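Local atomic coordinates of thiosulfate sulfurtransferase (Pseudomonas aeruginosa, PDB entry 1YT8), a protein that probably transfers sulfur from thiosulfate to cyanide, as rhodanese-family enzymes do, and is built from a series of rhodanese-like domains. Residues A[416-424]-A[442-453]; A[48-59]-A[78-88]. All blocks are in the same frame, centred on the assembly; numbering follows the deposited sequence.

In the fold
Coming from the N terminus, the chain first closes interaction 2: segment 48-59 leads through strand 66-69 to segment 78-88, so a strand of the first rhodanese-like domain lies between the two packed helices in sequence. Much later, in the last such domain, interaction 1 repeats the plan, with strand 432-436 between 416-424 and 442-453 along the chain. The loops neither nest nor cross; they follow in series. Yet their centres lie about 16 Å apart, and the two contacts touch. Arg417 of interaction 1 forms a salt bridge with Glu52 of interaction 2, and Arg82 forms another with Glu449, so the two helix pairs join domains distant in sequence.

Interaction 1 (A[416-424]-A[442-453]); sequences LRSQLKQAL and LARFAVAEVQAL
Arg417 and Ala446 bring their CA atoms within 6.9 Å, and from there helices 420-424 and 442-453 pack at -54°, their axes 10.4 Å apart. This is a helix pair of the last rhodanese-like domain, linked through strand 432-436 of its parallel sheet. With CG anti to the backbone N (chi1 -179°), the extended chain of Arg417 carries the guanidinium across to the 442-446 turn. One guanidinium face rests on Phe445 CB, while NH1, still against Leu442 CD1, also forms a salt bridge with Glu52. Leucine suits the next position: Leu420 CD1 slots between the Glu449 carboxylate carbon, CD, at 3.7 Å and Val450 CG2. Farther on, Leu424 and Leu453 meet at about a right angle, Leu424 CD1 lying 3.6 Å from Leu453 CB, and Leu453 CD1 also covers Leu420 CB. Val450 and Leu424 reach Leu435 and Tyr433 of the sheet, respectively. Glu449 suits the polar side because its two oxygens can take several donors, among them Arg82 in a salt bridge. Water fills the gap to Arg417: in the guanidinium plane, one molecule accepts from Arg417 NE at 2.8 Å and donates to Glu449 OE1, also at 2.8 Å.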
# COMPACT_ATOMS: atom_id res chain seq x y z
N LEU A 416 5.40 3.36 20.49
CA LEU A 416 4.27 3.48 19.60
C LEU A 416 3.61 4.79 20.02
O LEU A 416 3.32 4.97 21.20
CB LEU A 416 3.27 2.34 19.82
CG LEU A 416 3.54 0.97 19.22
CD1 LEU A 416 2.46 -0.00 19.67
CD2 LEU A 416 3.57 1.08 17.69
N ARG A 417 3.38 5.69 19.08
CA ARG A 417 2.76 6.95 19.43
C ARG A 417 1.36 6.72 20.01
O ARG A 417 0.90 7.49 20.85
CB ARG A 417 2.67 7.86 18.20
CG ARG A 417 2.05 9.21 18.52
CD ARG A 417 1.94 10.07 17.28
NE ARG A 417 1.16 11.27 17.53
CZ ARG A 417 0.49 11.93 16.59
NH1 ARG A 417 0.52 11.49 15.33
NH2 ARG A 417 -0.22 13.01 16.90
N SER A 418 0.72 5.64 19.57
CA SER A 418 -0.63 5.30 20.01
C SER A 418 -0.71 4.73 21.42
O SER A 418 -1.79 4.57 21.97
CB SER A 418 -1.27 4.31 19.03
OG SER A 418 -0.57 3.07 19.04
N GLN A 419 0.45 4.41 22.00
CA GLN A 419 0.50 3.85 23.35
C GLN A 419 1.54 4.56 24.22
O GLN A 419 2.26 3.93 24.99
CB GLN A 419 0.82 2.35 23.27
CG GLN A 419 -0.24 1.53 22.55
CD GLN A 419 0.04 0.04 22.57
OE1 GLN A 419 0.74 -0.46 23.45
NE2 GLN A 419 -0.54 -0.68 21.62
N LEU A 420 1.60 5.89 24.10
CA LEU A 420 2.56 6.68 24.85
C LEU A 420 2.37 6.65 26.37
O LEU A 420 3.35 6.64 27.11
CB LEU A 420 2.55 8.13 24.36
CG LEU A 420 3.31 8.41 23.06
CD1 LEU A 420 3.06 9.84 22.62
CD2 LEU A 420 4.80 8.17 23.28
N LYS A 421 1.13 6.63 26.83
CA LYS A 421 0.89 6.61 28.27
C LYS A 421 1.59 5.41 28.89
O LYS A 421 2.36 5.55 29.85
CB LYS A 421 -0.61 6.54 28.57
CG LYS A 421 -0.94 6.55 30.06
CD LYS A 421 -2.44 6.50 30.30
CE LYS A 421 -2.78 6.62 31.78
NZ LYS A 421 -2.24 5.48 32.57
N GLN A 422 1.34 4.24 28.33
CA GLN A 422 1.95 3.01 28.82
C GLN A 422 3.47 3.03 28.69
O GLN A 422 4.19 2.61 29.60
CB GLN A 422 1.39 1.81 28.06
CG GLN A 422 1.91 0.47 28.56
CD GLN A 422 1.40 -0.70 27.74
OE1 GLN A 422 1.61 -0.76 26.52
NE2 GLN A 422 0.72 -1.62 28.40
N ALA A 423 3.98 3.52 27.57
CA ALA A 423 5.42 3.57 27.34
C ALA A 423 6.13 4.44 28.37
O ALA A 423 7.16 4.05 28.92
CB ALA A 423 5.71 4.07 25.95
N LEU A 424 5.58 5.62 28.62
CA LEU A 424 6.17 6.55 29.57
C LEU A 424 6.17 5.98 30.98
O LEU A 424 7.12 6.17 31.73
CB LEU A 424 5.43 7.89 29.53
CG LEU A 424 5.54 8.65 28.20
CD1 LEU A 424 4.71 9.92 28.26
CD2 LEU A 424 7.00 8.99 27.92
N LEU A 442 7.45 12.69 12.24
CA LEU A 442 6.43 12.06 13.07
C LEU A 442 6.59 12.44 14.54
O LEU A 442 5.61 12.64 15.25
CB LEU A 442 6.46 10.54 12.93
CG LEU A 442 5.45 9.81 13.82
CD1 LEU A 442 4.08 10.47 13.73
CD2 LEU A 442 5.37 8.34 13.40
N ALA A 443 7.84 12.53 15.00
CA ALA A 443 8.11 12.88 16.39
C ALA A 443 7.57 14.26 16.75
O ALA A 443 7.13 14.48 17.89
CB ALA A 443 9.61 12.81 16.66
N ARG A 444 7.59 15.18 15.79
CA ARG A 444 7.10 16.54 16.01
C ARG A 444 5.62 16.55 16.40
O ARG A 444 5.19 17.33 17.25
CB ARG A 444 7.30 17.40 14.75
CG ARG A 444 6.78 18.83 14.87
CD ARG A 444 6.98 19.63 13.59
NE ARG A 444 8.38 20.02 13.36
CZ ARG A 444 8.98 21.05 13.94
NH1 ARG A 444 8.31 21.82 14.80
NH2 ARG A 444 10.24 21.33 13.66
N PHE A 445 4.83 15.68 15.78
CA PHE A 445 3.40 15.60 16.07
C PHE A 445 3.12 14.99 17.44
O PHE A 445 2.00 15.07 17.95
CB PHE A 445 2.68 14.80 14.99
CG PHE A 445 2.44 15.57 13.72
CD1 PHE A 445 1.37 16.45 13.62
CD2 PHE A 445 3.31 15.45 12.64
CE1 PHE A 445 1.17 17.20 12.46
CE2 PHE A 445 3.12 16.19 11.48
CZ PHE A 445 2.04 17.07 11.40
N ALA A 446 4.15 14.38 18.04
CA ALA A 446 4.00 13.74 19.33
C ALA A 446 4.45 14.58 20.52
O ALA A 446 4.20 14.22 21.67
CB ALA A 446 4.76 12.41 19.33
N VAL A 447 5.12 15.70 20.25
CA VAL A 447 5.61 16.56 21.32
C VAL A 447 4.53 16.96 22.34
O VAL A 447 4.71 16.79 23.54
CB VAL A 447 6.26 17.85 20.75
CG1 VAL A 447 6.67 18.78 21.89
CG2 VAL A 447 7.49 17.47 19.93
N ALA A 448 3.41 17.49 21.85
CA ALA A 448 2.33 17.93 22.73
C ALA A 448 1.83 16.84 23.67
O ALA A 448 1.57 17.10 24.85
CB ALA A 448 1.17 18.49 21.90
N GLU A 449 1.68 15.62 23.16
CA GLU A 449 1.20 14.52 23.99
C GLU A 449 2.22 14.12 25.05
O GLU A 449 1.86 13.87 26.20
CB GLU A 449 0.84 13.30 23.15
CG GLU A 449 0.07 12.27 23.96
CD GLU A 449 -0.36 11.05 23.17
OE1 GLU A 449 -0.43 11.11 21.93
OE2 GLU A 449 -0.67 10.03 23.82
N VAL A 450 3.49 14.07 24.67
CA VAL A 450 4.51 13.70 25.64
C VAL A 450 4.56 14.75 26.75
O VAL A 450 4.69 14.41 27.93
CB VAL A 450 5.90 13.56 24.98
CG1 VAL A 450 6.94 13.23 26.03
CG2 VAL A 450 5.86 12.44 23.92
N GLN A 451 4.43 16.02 26.38
CA GLN A 451 4.45 17.09 27.38
C GLN A 451 3.26 16.93 28.32
O GLN A 451 3.40 17.07 29.54
CB GLN A 451 4.37 18.46 26.71
CG GLN A 451 5.56 18.83 25.87
CD GLN A 451 5.35 20.14 25.15
OE1 GLN A 451 4.35 20.33 24.47
NE2 GLN A 451 6.30 21.06 25.31
N ALA A 452 2.09 16.65 27.76
CA ALA A 452 0.88 16.49 28.56
C ALA A 452 0.95 15.31 29.52
O ALA A 452 0.61 15.44 30.70
CB ALA A 452 -0.34 16.34 27.64
N LEU A 453 1.40 14.17 29.03
CA LEU A 453 1.50 12.97 29.85
C LEU A 453 2.60 13.02 30.91
O LEU A 453 2.43 12.49 32.01
CB LEU A 453 1.71 11.74 28.96
CG LEU A 453 0.57 11.38 28.00
CD1 LEU A 453 1.06 10.38 26.96
CD2 LEU A 453 -0.61 10.82 28.80
O HOH W 1 -0.90 7.65 22.92
O HOH W 2 0.70 12.63 19.92
O HOH W 3 -1.54 9.54 20.14

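Interaction 2 (A[48-59]-A[78-88]); sequences LSRLELEIHARV and VAAQRLHDLGY. Unlike the reference sequence in segment 78-88: His84 (reference Leu).
Tyr88 OH is gripped by two hydrogen bonds, donating to Val59 O at 2.7 Å and accepting from His56 ND1 at 2.9 Å. The histidine bond is fairly straight (153° at the hydrogen) and lies near the imidazole plane, whereas the hydroxyl meets the Val59 carbonyl from 33° out of its plane. Having ND1 as donor and the hydroxyl as both donor and acceptor makes this chain possible, and it satisfies a buried phenol. His56 NE2, the other nitrogen next to CE1, meets in the ring plane a water that donates to Leu86 O; with the ND1 bond, this holds the ring's rotation.

At the opposite end of the contact a second water accepts from Arg82 NH1 at 2.7 Å and donates to Leu48 O and Glu52 OE1. A bend at chi2 (96°) brings the Glu52 carboxylate nearer segment 78-88, OE2 lying 3.8 Å from Arg82 CD, while OE1 has Arg417 as its strongest partner. Glu52 OE2 and Arg82 NH1, 4.4 Å apart, are opposite charges beyond salt-bridge range. Val78 CG1 sits over the centre of the Arg82 guanidinium.

The segments carry helices 51-58 and 75-85 of the first rhodanese-like domain, an alpha/beta fold in which strand 66-69 connects them; residues just beyond the helix ends take part. Gly87 ends the second helix in a Schellman motif, its positive phi pressing any side chain against the preceding carbonyl O, and Tyr88 comes back toward helix 51-58.

Between the polar ends, branched aliphatic side chains interlock. Ile55 CG1 lies 3.6 Å from Tyr88 CE2 and 3.7 Å from Leu83 CD2. Leu86 CD1 packs on Glu52 CG and Ile55 CG2. Leu51 crosses Leu83 at about a right angle, and Leu83 continues onto Ile66 and Val68 of the sheet. The small Ala79 lets Leu48 CD1 come within 3.6 Å of its CA.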
# COMPACT_ATOMS: atom_id res chain seq x y z
N LEU A 48 -3.65 5.52 14.26
CA LEU A 48 -3.68 6.81 14.94
C LEU A 48 -2.26 7.36 14.98
O LEU A 48 -2.04 8.56 14.83
CB LEU A 48 -4.21 6.64 16.37
CG LEU A 48 -4.23 7.89 17.25
CD1 LEU A 48 -5.30 8.86 16.76
CD2 LEU A 48 -4.50 7.49 18.69
N SER A 49 -1.29 6.47 15.15
CA SER A 49 0.12 6.85 15.22
C SER A 49 0.62 7.72 14.06
O SER A 49 1.51 8.55 14.25
CB SER A 49 1.00 5.60 15.33
OG SER A 49 0.82 4.96 16.58
N ARG A 50 0.07 7.51 12.86
CA ARG A 50 0.49 8.30 11.71
C ARG A 50 -0.67 8.96 10.96
O ARG A 50 -0.55 9.31 9.78
CB ARG A 50 1.33 7.44 10.74
CG ARG A 50 0.66 6.17 10.23
CD ARG A 50 1.56 5.50 9.19
NE ARG A 50 1.01 4.26 8.63
CZ ARG A 50 1.07 3.06 9.22
NH1 ARG A 50 1.66 2.92 10.40
NH2 ARG A 50 0.57 2.00 8.61
N LEU A 51 -1.78 9.15 11.66
CA LEU A 51 -2.98 9.76 11.09
C LEU A 51 -2.71 11.08 10.36
O LEU A 51 -3.09 11.24 9.20
CB LEU A 51 -4.01 9.99 12.21
CG LEU A 51 -5.34 10.66 11.86
CD1 LEU A 51 -6.15 9.77 10.94
CD2 LEU A 51 -6.13 10.95 13.13
N GLU A 52 -2.05 12.01 11.03
CA GLU A 52 -1.78 13.32 10.44
C GLU A 52 -0.87 13.31 9.21
O GLU A 52 -0.94 14.22 8.38
CB GLU A 52 -1.17 14.26 11.49
CG GLU A 52 -2.08 14.52 12.68
CD GLU A 52 -1.77 13.61 13.86
OE1 GLU A 52 -1.38 12.44 13.65
OE2 GLU A 52 -1.94 14.08 15.01
N LEU A 53 -0.03 12.29 9.09
CA LEU A 53 0.89 12.20 7.96
C LEU A 53 0.27 11.72 6.65
O LEU A 53 0.82 11.96 5.58
CB LEU A 53 2.05 11.26 8.32
CG LEU A 53 2.90 11.57 9.55
CD1 LEU A 53 3.91 10.45 9.77
CD2 LEU A 53 3.61 12.90 9.38
N GLU A 54 -0.88 11.06 6.73
CA GLU A 54 -1.51 10.53 5.52
C GLU A 54 -2.95 10.92 5.24
O GLU A 54 -3.42 10.78 4.11
CB GLU A 54 -1.43 9.00 5.55
CG GLU A 54 -0.03 8.43 5.60
CD GLU A 54 -0.00 6.91 5.61
OE1 GLU A 54 -1.08 6.29 5.49
OE2 GLU A 54 1.09 6.33 5.75
N ILE A 55 -3.65 11.42 6.25
CA ILE A 55 -5.06 11.77 6.08
C ILE A 55 -5.39 12.71 4.92
O ILE A 55 -6.35 12.47 4.19
CB ILE A 55 -5.66 12.33 7.40
CG1 ILE A 55 -7.19 12.36 7.31
CG2 ILE A 55 -5.09 13.71 7.70
CD1 ILE A 55 -7.83 10.98 7.26
N HIS A 56 -4.60 13.76 4.73
CA HIS A 56 -4.90 14.70 3.65
C HIS A 56 -4.72 14.11 2.26
O HIS A 56 -5.28 14.62 1.29
CB HIS A 56 -4.06 15.97 3.79
CG HIS A 56 -4.47 16.83 4.95
ND1 HIS A 56 -5.76 16.83 5.44
CD2 HIS A 56 -3.78 17.72 5.69
CE1 HIS A 56 -5.85 17.70 6.44
NE2 HIS A 56 -4.66 18.25 6.61
N ALA A 57 -3.94 13.04 2.15
CA ALA A 57 -3.73 12.40 0.86
C ALA A 57 -4.75 11.28 0.63
O ALA A 57 -5.27 11.13 -0.47
CB ALA A 57 -2.31 11.83 0.79
N ARG A 58 -5.05 10.52 1.68
CA ARG A 58 -5.99 9.40 1.55
C ARG A 58 -7.46 9.81 1.63
O ARG A 58 -8.33 9.13 1.10
CB ARG A 58 -5.66 8.34 2.61
CG ARG A 58 -4.24 7.80 2.45
CD ARG A 58 -3.86 6.82 3.54
NE ARG A 58 -4.59 5.56 3.45
CZ ARG A 58 -4.39 4.55 4.28
NH1 ARG A 58 -3.49 4.65 5.25
NH2 ARG A 58 -5.10 3.43 4.15
N VAL A 59 -7.74 10.93 2.30
CA VAL A 59 -9.11 11.43 2.43
C VAL A 59 -9.03 12.95 2.26
O VAL A 59 -9.20 13.71 3.21
CB VAL A 59 -9.72 11.11 3.82
CG1 VAL A 59 -11.19 11.50 3.86
CG2 VAL A 59 -9.56 9.63 4.14
N VAL A 78 -9.98 9.43 20.15
CA VAL A 78 -8.86 10.36 20.00
C VAL A 78 -8.70 10.71 18.52
O VAL A 78 -8.49 11.87 18.16
CB VAL A 78 -7.54 9.74 20.53
CG1 VAL A 78 -6.36 10.67 20.27
CG2 VAL A 78 -7.67 9.46 22.02
N ALA A 79 -8.80 9.70 17.67
CA ALA A 79 -8.68 9.91 16.23
C ALA A 79 -9.77 10.85 15.74
O ALA A 79 -9.51 11.76 14.95
CB ALA A 79 -8.78 8.57 15.51
N ALA A 80 -11.00 10.63 16.21
CA ALA A 80 -12.13 11.47 15.81
C ALA A 80 -11.90 12.94 16.15
O ALA A 80 -12.20 13.82 15.34
CB ALA A 80 -13.41 10.97 16.47
N GLN A 81 -11.38 13.19 17.35
CA GLN A 81 -11.12 14.56 17.79
C GLN A 81 -10.04 15.23 16.96
O GLN A 81 -10.17 16.39 16.56
CB GLN A 81 -10.70 14.56 19.27
CG GLN A 81 -10.47 15.96 19.84
CD GLN A 81 -11.72 16.81 19.80
OE1 GLN A 81 -12.78 16.40 20.29
NE2 GLN A 81 -11.61 18.01 19.23
N ARG A 82 -8.95 14.51 16.71
CA ARG A 82 -7.86 15.08 15.93
C ARG A 82 -8.33 15.39 14.52
O ARG A 82 -7.91 16.38 13.93
CB ARG A 82 -6.67 14.13 15.92
CG ARG A 82 -5.98 14.10 17.27
CD ARG A 82 -4.83 13.11 17.35
NE ARG A 82 -4.23 13.14 18.68
CZ ARG A 82 -3.31 12.28 19.10
NH1 ARG A 82 -2.87 11.31 18.30
NH2 ARG A 82 -2.83 12.39 20.34
N LEU A 83 -9.21 14.55 13.99
CA LEU A 83 -9.72 14.80 12.64
C LEU A 83 -10.58 16.06 12.66
O LEU A 83 -10.53 16.86 11.74
CB LEU A 83 -10.53 13.60 12.15
CG LEU A 83 -9.72 12.36 11.79
CD1 LEU A 83 -10.63 11.14 11.64
CD2 LEU A 83 -8.97 12.63 10.50
N HIS A 84 -11.37 16.24 13.70
CA HIS A 84 -12.19 17.44 13.77
C HIS A 84 -11.30 18.68 13.79
O HIS A 84 -11.54 19.65 13.08
CB HIS A 84 -13.08 17.40 15.00
CG HIS A 84 -13.87 18.67 15.21
ND1 HIS A 84 -15.08 18.91 14.59
CD2 HIS A 84 -13.55 19.82 15.85
CE1 HIS A 84 -15.48 20.14 14.84
NE2 HIS A 84 -14.56 20.72 15.60
N ASP A 85 -10.27 18.62 14.61
CA ASP A 85 -9.31 19.72 14.72
C ASP A 85 -8.50 19.95 13.44
O ASP A 85 -7.95 21.04 13.23
CB ASP A 85 -8.39 19.47 15.91
CG ASP A 85 -9.15 19.46 17.23
OD1 ASP A 85 -10.07 20.30 17.40
OD2 ASP A 85 -8.85 18.63 18.10
N LEU A 86 -8.43 18.94 12.58
CA LEU A 86 -7.70 19.08 11.32
C LEU A 86 -8.61 19.66 10.24
O LEU A 86 -8.16 19.93 9.12
CB LEU A 86 -7.13 17.73 10.85
CG LEU A 86 -5.94 17.21 11.66
CD1 LEU A 86 -5.56 15.82 11.19
CD2 LEU A 86 -4.77 18.17 11.52
N GLY A 87 -9.88 19.85 10.58
CA GLY A 87 -10.81 20.42 9.62
C GLY A 87 -11.85 19.50 9.01
O GLY A 87 -12.63 19.94 8.16
N TYR A 88 -11.87 18.23 9.40
CA TYR A 88 -12.86 17.30 8.84
C TYR A 88 -14.21 17.52 9.53
O TYR A 88 -14.34 17.39 10.74
CB TYR A 88 -12.36 15.87 8.99
CG TYR A 88 -11.22 15.59 8.03
CD1 TYR A 88 -11.47 15.26 6.70
CD2 TYR A 88 -9.89 15.73 8.44
CE1 TYR A 88 -10.42 15.08 5.79
CE2 TYR A 88 -8.84 15.55 7.54
CZ TYR A 88 -9.11 15.23 6.22
OH TYR A 88 -8.07 15.06 5.32
O HOH W 4 -3.01 10.92 15.62
O HOH W 5 -5.37 20.45 8.28